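Local atomic coordinates of ferulic acid decarboxylase 1 (Candida dubliniensis, PDB entry 4ZAD), a protein that catalyses the reversible, non-oxidative decarboxylation of cinnamic-type acids such as ferulic, coumaric and cinnamic acid to vinyl aromatics, using prenylated FMN and manganese. Residues Lys113-Pro118 with Ala241-Gly246; Pro195-Gln200 with Ile234-Thr239; Ala340-Leu345 with Tyr404-Ile409. All blocks are in the same frame, centred on the assembly; numbering follows the deposited sequence.

Contacts 1 and 2 meet through packing of Tyr243 on Ile234, and the loop 234-239 leads directly into the helix that supplies 241-246. Contact 1 is partly buried and far the most extensive: chain 113-118 lies against a glycine face, with a backbone bond, a bridging water and aromatic packing. Contact 2 is also partly buried but small and polar, gathered round a histidine, an aspartate and the cofactor phosphate. Contact 3 is buried and mainly apolar, a valine set against a helix. Contacts 2 and 3 have centres about 13 Å apart, both reach the prenylated flavin, and are joined by a probable hydrogen bond between Asp236 OD2 and Tyr404 OH, 2.6 Å apart.

Contact 1 (Lys113-Pro118 with Ala241-Gly246); sequences KKYIPP and AEYIGG
Tyr115-Pro118, the extended chain leading into strand 119-120, lies on the glycine-bearing face of helix 240-247. One backbone bond fixes the pairing: Ile116 N donates to Glu242 O over 3.2 Å, at an N-H...O angle of 162°. Gly246 N, making the regular helical bond, reaches the same oxygen from the opposite face of the carbonyl plane, so Glu242 O is gripped twice. Because Gly245 and Gly246 carry no side chains, the backbones come close; Tyr115 CA and Gly246 CA are 4.5 Å apart, and Gly245 CA makes a C-H...O contact of 3.6 Å with Ile116 O. That oxygen also takes a water, 2.7 Å away, which donates to Ala241 O as well and so bridges the two chains. The Tyr115 ring, swung beside its own backbone N (chi1 -58°), receives Tyr243 CA over one face and touches Tyr243 CD1 with CE1 at 3.6 Å. The two ring planes are inclined at 65°, with centroids 5.8 Å apart, and Tyr243 OH is hydrogen-bonded to Leu106 O. Farther along, Pro118 CG rests on Ala241 CB at 3.6 Å. Ala241 also touches Trp175, a prenylated-FMN-binding residue. The extended chain is thus packed along the glycine-bearing face of the helix whose first residue, Glu240, is a metal ligand of the UbiD-type active site.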
loop_
_atom_site.group_PDB
_atom_site.type_symbol
_atom_site.label_atom_id
_atom_site.label_comp_id
_atom_site.label_asym_id
_atom_site.label_seq_id
_atom_site.Cartn_x
_atom_site.Cartn_y
_atom_site.Cartn_z
ATOM N N LYS A 113 32.262 -4.510 -21.689
ATOM C CA LYS A 113 32.832 -3.729 -22.821
ATOM C C LYS A 113 32.734 -2.185 -22.624
ATOM O O LYS A 113 33.527 -1.415 -23.183
ATOM C CB LYS A 113 32.139 -4.130 -24.161
ATOM C CG LYS A 113 32.214 -5.646 -24.549
ATOM N N LYS A 114 31.747 -1.754 -21.842
ATOM C CA LYS A 114 31.591 -0.348 -21.462
ATOM C C LYS A 114 32.513 0.098 -20.317
ATOM O O LYS A 114 32.615 1.304 -20.064
ATOM C CB LYS A 114 30.135 -0.058 -21.036
ATOM C CG LYS A 114 29.108 -0.083 -22.179
ATOM C CD LYS A 114 28.857 1.342 -22.758
ATOM C CE LYS A 114 27.745 1.364 -23.872
ATOM N NZ LYS A 114 26.388 0.795 -23.495
ATOM N N TYR A 115 33.152 -0.842 -19.613
ATOM C CA TYR A 115 33.931 -0.470 -18.413
ATOM C C TYR A 115 35.207 0.317 -18.774
ATOM O O TYR A 115 35.750 0.179 -19.875
ATOM C CB TYR A 115 34.292 -1.678 -17.527
ATOM C CG TYR A 115 33.136 -2.489 -17.012
ATOM C CD1 TYR A 115 31.803 -2.083 -17.196
ATOM C CD2 TYR A 115 33.362 -3.669 -16.302
ATOM C CE1 TYR A 115 30.736 -2.867 -16.720
ATOM C CE2 TYR A 115 32.291 -4.453 -15.813
ATOM C CZ TYR A 115 30.990 -4.043 -16.031
ATOM O OH TYR A 115 29.941 -4.802 -15.569
ATOM N N ILE A 116 35.634 1.166 -17.839
ATOM C CA ILE A 116 36.831 1.997 -17.967
ATOM C C ILE A 116 37.557 2.031 -16.644
ATOM O O ILE A 116 37.080 2.655 -15.709
ATOM C CB ILE A 116 36.488 3.463 -18.281
ATOM C CG1 ILE A 116 35.972 3.616 -19.725
ATOM C CG2 ILE A 116 37.723 4.328 -18.078
ATOM C CD1 ILE A 116 35.243 4.919 -19.932
ATOM N N PRO A 117 38.721 1.407 -16.557
ATOM C CA PRO A 117 39.295 1.301 -15.215
ATOM C C PRO A 117 39.758 2.630 -14.670
ATOM O O PRO A 117 40.114 3.489 -15.436
ATOM C CB PRO A 117 40.492 0.335 -15.380
ATOM C CG PRO A 117 40.602 0.031 -16.841
ATOM C CD PRO A 117 39.433 0.616 -17.578
ATOM N N PRO A 118 39.845 2.751 -13.338
ATOM C CA PRO A 118 40.305 3.970 -12.725
ATOM C C PRO A 118 41.742 4.275 -13.129
ATOM O O PRO A 118 42.476 3.365 -13.524
ATOM C CB PRO A 118 40.201 3.661 -11.226
ATOM C CG PRO A 118 40.397 2.259 -11.119
ATOM C CD PRO A 118 39.855 1.642 -12.369
ATOM N N ALA A 241 35.087 -0.121 -9.347
ATOM C CA ALA A 241 35.706 1.044 -10.043
ATOM C C ALA A 241 35.531 1.064 -11.574
ATOM O O ALA A 241 35.414 2.133 -12.149
ATOM C CB ALA A 241 37.216 1.185 -9.701
ATOM N N GLU A 242 35.520 -0.102 -12.209
ATOM C CA GLU A 242 35.492 -0.202 -13.669
ATOM C C GLU A 242 34.066 0.081 -14.216
ATOM O O GLU A 242 33.895 0.724 -15.244
ATOM C CB GLU A 242 35.974 -1.592 -14.086
ATOM C CG GLU A 242 37.337 -1.970 -13.541
ATOM C CD GLU A 242 37.889 -3.311 -14.069
ATOM O OE1 GLU A 242 37.120 -4.155 -14.636
ATOM O OE2 GLU A 242 39.126 -3.513 -13.881
ATOM N N TYR A 243 33.037 -0.403 -13.519
ATOM C CA TYR A 243 31.644 -0.072 -13.852
ATOM C C TYR A 243 31.421 1.397 -13.571
ATOM O O TYR A 243 30.799 2.080 -14.367
ATOM C CB TYR A 243 30.701 -0.922 -13.035
ATOM C CG TYR A 243 29.210 -0.776 -13.257
ATOM C CD1 TYR A 243 28.622 -0.903 -14.524
ATOM C CD2 TYR A 243 28.359 -0.644 -12.176
ATOM C CE1 TYR A 243 27.229 -0.817 -14.683
ATOM C CE2 TYR A 243 26.966 -0.570 -12.331
ATOM C CZ TYR A 243 26.410 -0.661 -13.572
ATOM O OH TYR A 243 25.041 -0.557 -13.677
ATOM N N ILE A 244 31.966 1.919 -12.474
ATOM C CA ILE A 244 31.753 3.350 -12.176
ATOM C C ILE A 244 32.309 4.209 -13.313
ATOM O O ILE A 244 31.651 5.142 -13.764
ATOM C CB ILE A 244 32.321 3.797 -10.804
ATOM C CG1 ILE A 244 31.577 3.079 -9.640
ATOM C CG2 ILE A 244 32.199 5.276 -10.666
ATOM C CD1 ILE A 244 32.421 2.829 -8.454
ATOM N N GLY A 245 33.489 3.849 -13.793
ATOM C CA GLY A 245 34.093 4.509 -14.949
ATOM C C GLY A 245 33.212 4.564 -16.217
ATOM O O GLY A 245 33.047 5.615 -16.838
ATOM N N GLY A 246 32.624 3.436 -16.582
ATOM C CA GLY A 246 31.757 3.403 -17.740
ATOM C C GLY A 246 30.590 4.355 -17.520
ATOM O O GLY A 246 30.285 5.200 -18.357
HETATM O O HOH W 1 37.049 3.855 -13.264
#

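Contact 2 (Pro195-Gln200 with Ile234-Thr239); sequences PQHVKQ and IPDGAT. With 4LU (1-deoxy-5-O-phosphono-1-(3,3,4,5-tetramethyl-9,11-dioxo-2,3,8,9,10,11-hexahydro-7H-quinolino[1,8-fg]pteridin-12-ium-7-y l)-D-ribitol), chain E.
Gln200 meets Asp236 on the looser side of this contact, with the His197 ring beside them and the cofactor phosphate on the tighter side. The loose part is held by little: the Gln200 side chain crosses that of Asp236 at about a right angle, and its NE2 makes only a weak bond to Asp236 OD2, 3.4 Å long. A stronger partner for OD2 is Tyr404 OH. The partly exposed Asp236 sits in a type II beta turn, Pro235-Ala238, closed by Ala238 N to Pro235 O.

Inward, the grip tightens. His197 N donates to phosphate oxygen O1P of the prenylated flavin over 2.8 Å, at an N-H...O angle of 150°. As the first residue of helix 197-207, it brings the helix's amino end to the phosphate, a placement expected to favour the negative charge there. Gln196, at the N-cap position, bends at chi2 (-65°) so that its amide NE2 reaches two cofactor oxygens, O2 of the flavin and O3' of the ribityl chain, each at 3.0 Å; NE2 therefore pins the ring system and the sugar chain together. The His197 side chain approaches to about 2 Å from the manganese ion, and its ring meets Trp172 edge-to-face. The carbonyl oxygen of the buried Ile234 lies at the imidazole edge, 3.6 Å from His197 NE2. This combination of a helix amino end at the phosphate and a histidine at the manganese belongs to the prenylated-FMN and metal site of the UbiD family.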
loop_
_atom_site.group_PDB
_atom_site.type_symbol
_atom_site.label_atom_id
_atom_site.label_comp_id
_atom_site.label_asym_id
_atom_site.label_seq_id
_atom_site.Cartn_x
_atom_site.Cartn_y
_atom_site.Cartn_z
ATOM N N PRO A 195 26.302 -13.034 2.450
ATOM C CA PRO A 195 27.396 -13.279 1.484
ATOM C C PRO A 195 28.012 -11.978 0.951
ATOM O O PRO A 195 28.469 -11.928 -0.208
ATOM C CB PRO A 195 26.683 -14.009 0.350
ATOM C CG PRO A 195 25.287 -13.304 0.309
ATOM C CD PRO A 195 25.033 -12.752 1.754
ATOM N N GLN A 196 28.027 -10.945 1.801
ATOM C CA GLN A 196 28.480 -9.624 1.387
ATOM C C GLN A 196 29.950 -9.601 1.009
ATOM O O GLN A 196 30.789 -10.292 1.603
ATOM C CB GLN A 196 28.209 -8.590 2.476
ATOM C CG GLN A 196 26.737 -8.456 2.786
ATOM C CD GLN A 196 25.925 -7.917 1.614
ATOM O OE1 GLN A 196 25.589 -8.663 0.669
ATOM N NE2 GLN A 196 25.620 -6.615 1.656
ATOM N N HIS A 197 30.279 -8.775 0.031
ATOM C CA HIS A 197 31.651 -8.750 -0.412
ATOM C C HIS A 197 32.696 -8.348 0.636
ATOM O O HIS A 197 33.801 -8.869 0.609
ATOM C CB HIS A 197 31.776 -7.945 -1.709
ATOM C CG HIS A 197 31.154 -8.642 -2.876
ATOM N ND1 HIS A 197 30.839 -9.980 -2.832
ATOM C CD2 HIS A 197 30.834 -8.217 -4.115
ATOM C CE1 HIS A 197 30.327 -10.346 -3.987
ATOM N NE2 HIS A 197 30.318 -9.294 -4.786
ATOM N N VAL A 198 32.358 -7.459 1.569
ATOM C CA VAL A 198 33.317 -7.131 2.648
ATOM C C VAL A 198 33.758 -8.408 3.356
ATOM O O VAL A 198 34.902 -8.487 3.785
ATOM C CB VAL A 198 32.795 -6.116 3.690
ATOM C CG1 VAL A 198 32.709 -4.731 3.100
ATOM C CG2 VAL A 198 31.467 -6.516 4.197
ATOM N N LYS A 199 32.852 -9.396 3.450
ATOM C CA LYS A 199 33.166 -10.721 4.013
ATOM C C LYS A 199 33.867 -11.675 3.056
ATOM O O LYS A 199 34.832 -12.267 3.427
ATOM C CB LYS A 199 31.896 -11.412 4.524
ATOM C CG LYS A 199 32.123 -12.812 5.039
ATOM C CD LYS A 199 31.436 -13.053 6.357
ATOM C CE LYS A 199 31.922 -14.379 7.002
ATOM N NZ LYS A 199 31.982 -15.485 5.980
ATOM N N GLN A 200 33.349 -11.848 1.841
ATOM C CA GLN A 200 34.034 -12.630 0.807
ATOM C C GLN A 200 35.515 -12.303 0.698
ATOM O O GLN A 200 36.368 -13.205 0.743
ATOM C CB GLN A 200 33.352 -12.484 -0.564
ATOM C CG GLN A 200 32.119 -13.367 -0.664
ATOM C CD GLN A 200 31.454 -13.391 -2.029
ATOM O OE1 GLN A 200 30.249 -13.116 -2.127
ATOM N NE2 GLN A 200 32.210 -13.723 -3.074
ATOM N N ILE A 234 26.924 -5.839 -7.759
ATOM C CA ILE A 234 27.534 -6.349 -8.992
ATOM C C ILE A 234 28.286 -7.666 -8.688
ATOM O O ILE A 234 28.381 -8.110 -7.529
ATOM C CB ILE A 234 28.452 -5.318 -9.682
ATOM C CG1 ILE A 234 29.696 -4.989 -8.844
ATOM C CG2 ILE A 234 27.674 -4.051 -10.021
ATOM C CD1 ILE A 234 30.793 -4.432 -9.697
ATOM N N PRO A 235 28.793 -8.313 -9.733
ATOM C CA PRO A 235 29.084 -9.730 -9.449
ATOM C C PRO A 235 30.248 -9.987 -8.470
ATOM O O PRO A 235 31.146 -9.148 -8.320
ATOM C CB PRO A 235 29.411 -10.292 -10.848
ATOM C CG PRO A 235 28.513 -9.423 -11.789
ATOM C CD PRO A 235 28.741 -8.020 -11.185
ATOM N N ASP A 236 30.218 -11.148 -7.823
ATOM C CA ASP A 236 31.407 -11.676 -7.121
ATOM C C ASP A 236 32.624 -11.462 -7.990
ATOM O O ASP A 236 32.555 -11.639 -9.209
ATOM C CB ASP A 236 31.259 -13.183 -6.833
ATOM C CG ASP A 236 30.150 -13.482 -5.850
ATOM O OD1 ASP A 236 29.398 -12.569 -5.484
ATOM O OD2 ASP A 236 29.983 -14.609 -5.428
ATOM N N GLY A 237 33.735 -11.047 -7.402
ATOM C CA GLY A 237 34.982 -10.907 -8.179
ATOM C C GLY A 237 35.068 -9.634 -9.005
ATOM O O GLY A 237 36.102 -9.359 -9.580
ATOM N N ALA A 238 34.007 -8.839 -9.048
ATOM C CA ALA A 238 33.990 -7.675 -9.927
ATOM C C ALA A 238 34.534 -6.412 -9.237
ATOM O O ALA A 238 34.107 -6.089 -8.122
ATOM C CB ALA A 238 32.601 -7.440 -10.430
ATOM N N THR A 239 35.444 -5.695 -9.903
ATOM C CA THR A 239 35.956 -4.454 -9.363
ATOM C C THR A 239 34.973 -3.316 -9.717
ATOM O O THR A 239 34.852 -2.967 -10.885
ATOM C CB THR A 239 37.370 -4.138 -9.887
ATOM O OG1 THR A 239 38.304 -5.091 -9.351
ATOM C CG2 THR A 239 37.797 -2.670 -9.517
HETATM C C9 4LU E . 23.367 0.148 1.755
HETATM C C8 4LU E . 23.309 1.544 1.858
HETATM C C7 4LU E . 23.394 2.173 3.109
HETATM C C10 4LU E . 24.739 -2.674 3.695
HETATM C C6 4LU E . 23.464 1.311 4.323
HETATM N N3 4LU E . 25.801 -4.099 5.768
HETATM C C2 4LU E . 25.876 -4.585 4.524
HETATM C C13 4LU E . 24.985 2.422 5.770
HETATM C C5 4LU E . 23.573 1.895 5.664
HETATM C C1 4LU E . 23.626 -0.489 6.449
HETATM O O2 4LU E . 26.452 -5.670 4.370
HETATM N N1 4LU E . 25.346 -3.882 3.493
HETATM C C4 4LU E . 25.196 -2.922 6.030
HETATM O O4 4LU E . 25.201 -2.592 7.241
HETATM C C4A 4LU E . 24.641 -2.179 5.014
HETATM N N5 4LU E . 23.619 -0.994 5.249
HETATM C C3 4LU E . 23.609 0.878 6.701
HETATM C C12 4LU E . 22.600 3.037 5.941
HETATM C C5A 4LU E . 23.475 -0.165 4.149
HETATM C C7M 4LU E . 23.361 3.670 3.268
HETATM C C8M 4LU E . 23.206 2.317 0.569
HETATM C C9A 4LU E . 23.611 -0.699 2.847
HETATM N N10 4LU E . 24.232 -1.980 2.638
HETATM C "C1'" 4LU E . 23.858 -2.822 1.492
HETATM C "C2'" 4LU E . 25.088 -2.970 0.597
HETATM O "O2'" 4LU E . 25.669 -1.666 0.395
HETATM C "C3'" 4LU E . 24.760 -3.643 -0.743
HETATM O "O3'" 4LU E . 24.296 -4.990 -0.513
HETATM C "C4'" 4LU E . 25.974 -3.675 -1.696
HETATM O "O4'" 4LU E . 25.714 -4.592 -2.763
HETATM C "C5'" 4LU E . 27.249 -4.153 -0.980
HETATM O "O5'" 4LU E . 28.373 -4.255 -1.831
HETATM P P 4LU E . 28.935 -5.635 -2.379
HETATM O O2P 4LU E . 30.226 -5.108 -3.005
HETATM O O3P 4LU E . 27.823 -6.115 -3.337
HETATM O O1P 4LU E . 29.103 -6.537 -1.175
#

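Contact 3 (Ala340-Leu345 with Tyr404-Ile409); sequences AETKYL and YKVCSI. With 4LU (1-deoxy-5-O-phosphono-1-(3,3,4,5-tetramethyl-9,11-dioxo-2,3,8,9,10,11-hexahydro-7H-quinolino[1,8-fg]pteridin-12-ium-7-y l)-D-ribitol), chain E.
This is a buried, mainly apolar contact between helix 334-347 and the loop before strand 412-417, both in the C-terminal UbiD domain, and Val406 is its centre. With CG1 anti to the backbone N (chi1 162°), the two methyls spread over the helix, CG1 mainly against Thr342, CG2 against Glu341 and Leu345. CG1 sits 3.5 Å from Thr342 OG1, whereas CG2 lies 3.8 Å from Glu341 CG and meets Leu345 CD1 tip to tip at 4.0 Å. Residues 341, 342 and 345 share one helical face, so the valine is seated against almost a full turn. Cys407 SG extends the packing to Thr342, 3.6 Å from OG1. No hydrogen bond crosses between the segments, and the polar groups are satisfied by others: Thr342 OG1 bonds to the carbonyl of Val338 one turn back in its helix, and Glu341 OE1 forms a salt bridge with Arg110.

The loop is folded into a type I beta turn from Lys405 to Ser408. Lys405 O accepts from both Ser408 N and Ser408 OG, the hydroxyl bond being 2.9 Å. Directly before Val406, Lys405 points another way: its CB lies over the centre of the Tyr404 ring, and the extended chain bends only at chi4 (-62°), bringing NZ to phosphate oxygen O3P of the prenylated flavin at 2.7 Å. Val406 thus packs the loop on the helix while its neighbour reaches the cofactor, so that the C-terminal domain of this UbiD-family enzyme contributes a lysine to the phosphate end of the prenylated-FMN site.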
loop_
_atom_site.group_PDB
_atom_site.type_symbol
_atom_site.label_atom_id
_atom_site.label_comp_id
_atom_site.label_asym_id
_atom_site.label_seq_id
_atom_site.Cartn_x
_atom_site.Cartn_y
_atom_site.Cartn_z
ATOM N N ALA A 340 17.904 -2.964 -10.238
ATOM C CA ALA A 340 18.720 -2.783 -11.411
ATOM C C ALA A 340 19.585 -4.008 -11.669
ATOM O O ALA A 340 19.573 -4.536 -12.771
ATOM C CB ALA A 340 19.566 -1.559 -11.282
ATOM N N GLU A 341 20.317 -4.497 -10.683
ATOM C CA GLU A 341 21.089 -5.690 -10.978
ATOM C C GLU A 341 20.185 -6.887 -11.358
ATOM O O GLU A 341 20.534 -7.653 -12.241
ATOM C CB GLU A 341 22.044 -6.050 -9.862
ATOM C CG GLU A 341 22.967 -7.257 -10.159
ATOM C CD GLU A 341 24.129 -6.973 -11.112
ATOM O OE1 GLU A 341 24.143 -5.929 -11.792
ATOM O OE2 GLU A 341 25.043 -7.826 -11.199
ATOM N N THR A 342 19.022 -7.046 -10.740
ATOM C CA THR A 342 18.193 -8.188 -11.062
ATOM C C THR A 342 17.633 -8.067 -12.496
ATOM O O THR A 342 17.433 -9.078 -13.204
ATOM C CB THR A 342 17.084 -8.376 -10.051
ATOM O OG1 THR A 342 17.641 -8.378 -8.725
ATOM C CG2 THR A 342 16.349 -9.695 -10.311
ATOM N N LYS A 343 17.415 -6.826 -12.936
ATOM C CA LYS A 343 16.966 -6.596 -14.312
ATOM C C LYS A 343 18.098 -7.047 -15.222
ATOM O O LYS A 343 17.874 -7.799 -16.127
ATOM C CB LYS A 343 16.657 -5.123 -14.574
ATOM C CG LYS A 343 15.454 -4.865 -15.416
ATOM C CD LYS A 343 15.563 -5.290 -16.882
ATOM C CE LYS A 343 14.638 -4.357 -17.806
ATOM N NZ LYS A 343 14.818 -2.824 -17.563
ATOM N N TYR A 344 19.322 -6.606 -14.945
ATOM C CA TYR A 344 20.417 -6.989 -15.787
ATOM C C TYR A 344 20.501 -8.505 -15.872
ATOM O O TYR A 344 20.402 -9.068 -16.945
ATOM C CB TYR A 344 21.762 -6.377 -15.384
ATOM C CG TYR A 344 22.843 -6.852 -16.333
ATOM C CD1 TYR A 344 22.906 -6.383 -17.659
ATOM C CD2 TYR A 344 23.731 -7.846 -15.957
ATOM C CE1 TYR A 344 23.857 -6.880 -18.556
ATOM C CE2 TYR A 344 24.672 -8.339 -16.840
ATOM C CZ TYR A 344 24.733 -7.859 -18.125
ATOM O OH TYR A 344 25.701 -8.365 -18.975
ATOM N N LEU A 345 20.650 -9.165 -14.738
ATOM C CA LEU A 345 20.791 -10.607 -14.729
ATOM C C LEU A 345 19.660 -11.348 -15.457
ATOM O O LEU A 345 19.897 -12.365 -16.090
ATOM C CB LEU A 345 20.936 -11.096 -13.280
ATOM C CG LEU A 345 22.288 -10.784 -12.639
ATOM C CD1 LEU A 345 22.389 -11.326 -11.223
ATOM C CD2 LEU A 345 23.374 -11.428 -13.509
ATOM N N TYR A 404 22.006 -15.525 -6.082
ATOM C CA TYR A 404 21.981 -15.994 -4.707
ATOM C C TYR A 404 22.218 -14.883 -3.696
ATOM O O TYR A 404 21.511 -14.803 -2.703
ATOM C CB TYR A 404 22.994 -17.144 -4.493
ATOM C CG TYR A 404 24.401 -16.714 -4.227
ATOM C CD1 TYR A 404 25.222 -16.342 -5.269
ATOM C CD2 TYR A 404 24.914 -16.661 -2.922
ATOM C CE1 TYR A 404 26.540 -15.931 -5.042
ATOM C CE2 TYR A 404 26.263 -16.253 -2.684
ATOM C CZ TYR A 404 27.055 -15.882 -3.752
ATOM O OH TYR A 404 28.360 -15.460 -3.604
ATOM N N LYS A 405 23.207 -14.040 -3.960
ATOM C CA LYS A 405 23.482 -12.890 -3.144
ATOM C C LYS A 405 22.613 -11.664 -3.517
ATOM O O LYS A 405 22.098 -10.932 -2.623
ATOM C CB LYS A 405 24.950 -12.501 -3.310
ATOM C CG LYS A 405 25.263 -11.093 -2.825
ATOM C CD LYS A 405 26.764 -10.815 -2.735
ATOM C CE LYS A 405 27.019 -9.372 -2.287
ATOM N NZ LYS A 405 26.484 -8.405 -3.265
ATOM N N VAL A 406 22.497 -11.407 -4.823
ATOM C CA VAL A 406 21.861 -10.185 -5.303
ATOM C C VAL A 406 20.495 -10.032 -4.647
ATOM O O VAL A 406 20.192 -8.957 -4.088
ATOM C CB VAL A 406 21.685 -10.171 -6.827
ATOM C CG1 VAL A 406 20.654 -9.144 -7.221
ATOM C CG2 VAL A 406 23.045 -9.982 -7.559
ATOM N N CYS A 407 19.693 -11.101 -4.702
ATOM C CA CYS A 407 18.319 -11.087 -4.185
ATOM C C CYS A 407 18.178 -11.529 -2.718
ATOM O O CYS A 407 17.082 -11.785 -2.259
ATOM C CB CYS A 407 17.410 -11.968 -5.058
ATOM S SG CYS A 407 17.336 -11.436 -6.786
ATOM N N SER A 408 19.274 -11.606 -1.983
ATOM C CA SER A 408 19.240 -12.171 -0.648
ATOM C C SER A 408 18.309 -11.401 0.278
ATOM O O SER A 408 17.704 -12.003 1.178
ATOM C CB SER A 408 20.617 -12.188 -0.073
ATOM O OG SER A 408 21.046 -10.854 0.044
ATOM N N ILE A 409 18.150 -10.098 0.051
ATOM C CA ILE A 409 17.256 -9.299 0.909
ATOM C C ILE A 409 15.783 -9.454 0.603
ATOM O O ILE A 409 14.959 -8.968 1.343
ATOM C CB ILE A 409 17.566 -7.810 0.874
ATOM C CG1 ILE A 409 16.958 -7.159 -0.367
ATOM C CG2 ILE A 409 19.089 -7.576 1.002
ATOM C CD1 ILE A 409 17.659 -5.872 -0.753
HETATM C C9 4LU E . 23.367 0.148 1.755
HETATM C C8 4LU E . 23.309 1.544 1.858
HETATM C C7 4LU E . 23.394 2.173 3.109
HETATM C C10 4LU E . 24.739 -2.674 3.695
HETATM C C6 4LU E . 23.464 1.311 4.323
HETATM N N3 4LU E . 25.801 -4.099 5.768
HETATM C C2 4LU E . 25.876 -4.585 4.524
HETATM C C13 4LU E . 24.985 2.422 5.770
HETATM C C5 4LU E . 23.573 1.895 5.664
HETATM C C1 4LU E . 23.626 -0.489 6.449
HETATM O O2 4LU E . 26.452 -5.670 4.370
HETATM N N1 4LU E . 25.346 -3.882 3.493
HETATM C C4 4LU E . 25.196 -2.922 6.030
HETATM O O4 4LU E . 25.201 -2.592 7.241
HETATM C C4A 4LU E . 24.641 -2.179 5.014
HETATM N N5 4LU E . 23.619 -0.994 5.249
HETATM C C3 4LU E . 23.609 0.878 6.701
HETATM C C12 4LU E . 22.600 3.037 5.941
HETATM C C5A 4LU E . 23.475 -0.165 4.149
HETATM C C7M 4LU E . 23.361 3.670 3.268
HETATM C C8M 4LU E . 23.206 2.317 0.569
HETATM C C9A 4LU E . 23.611 -0.699 2.847
HETATM N N10 4LU E . 24.232 -1.980 2.638
HETATM C "C1'" 4LU E . 23.858 -2.822 1.492
HETATM C "C2'" 4LU E . 25.088 -2.970 0.597
HETATM O "O2'" 4LU E . 25.669 -1.666 0.395
HETATM C "C3'" 4LU E . 24.760 -3.643 -0.743
HETATM O "O3'" 4LU E . 24.296 -4.990 -0.513
HETATM C "C4'" 4LU E . 25.974 -3.675 -1.696
HETATM O "O4'" 4LU E . 25.714 -4.592 -2.763
HETATM C "C5'" 4LU E . 27.249 -4.153 -0.980
HETATM O "O5'" 4LU E . 28.373 -4.255 -1.831
HETATM P P 4LU E . 28.935 -5.635 -2.379
HETATM O O2P 4LU E . 30.226 -5.108 -3.005
HETATM O O3P 4LU E . 27.823 -6.115 -3.337
HETATM O O1P 4LU E . 29.103 -6.537 -1.175
#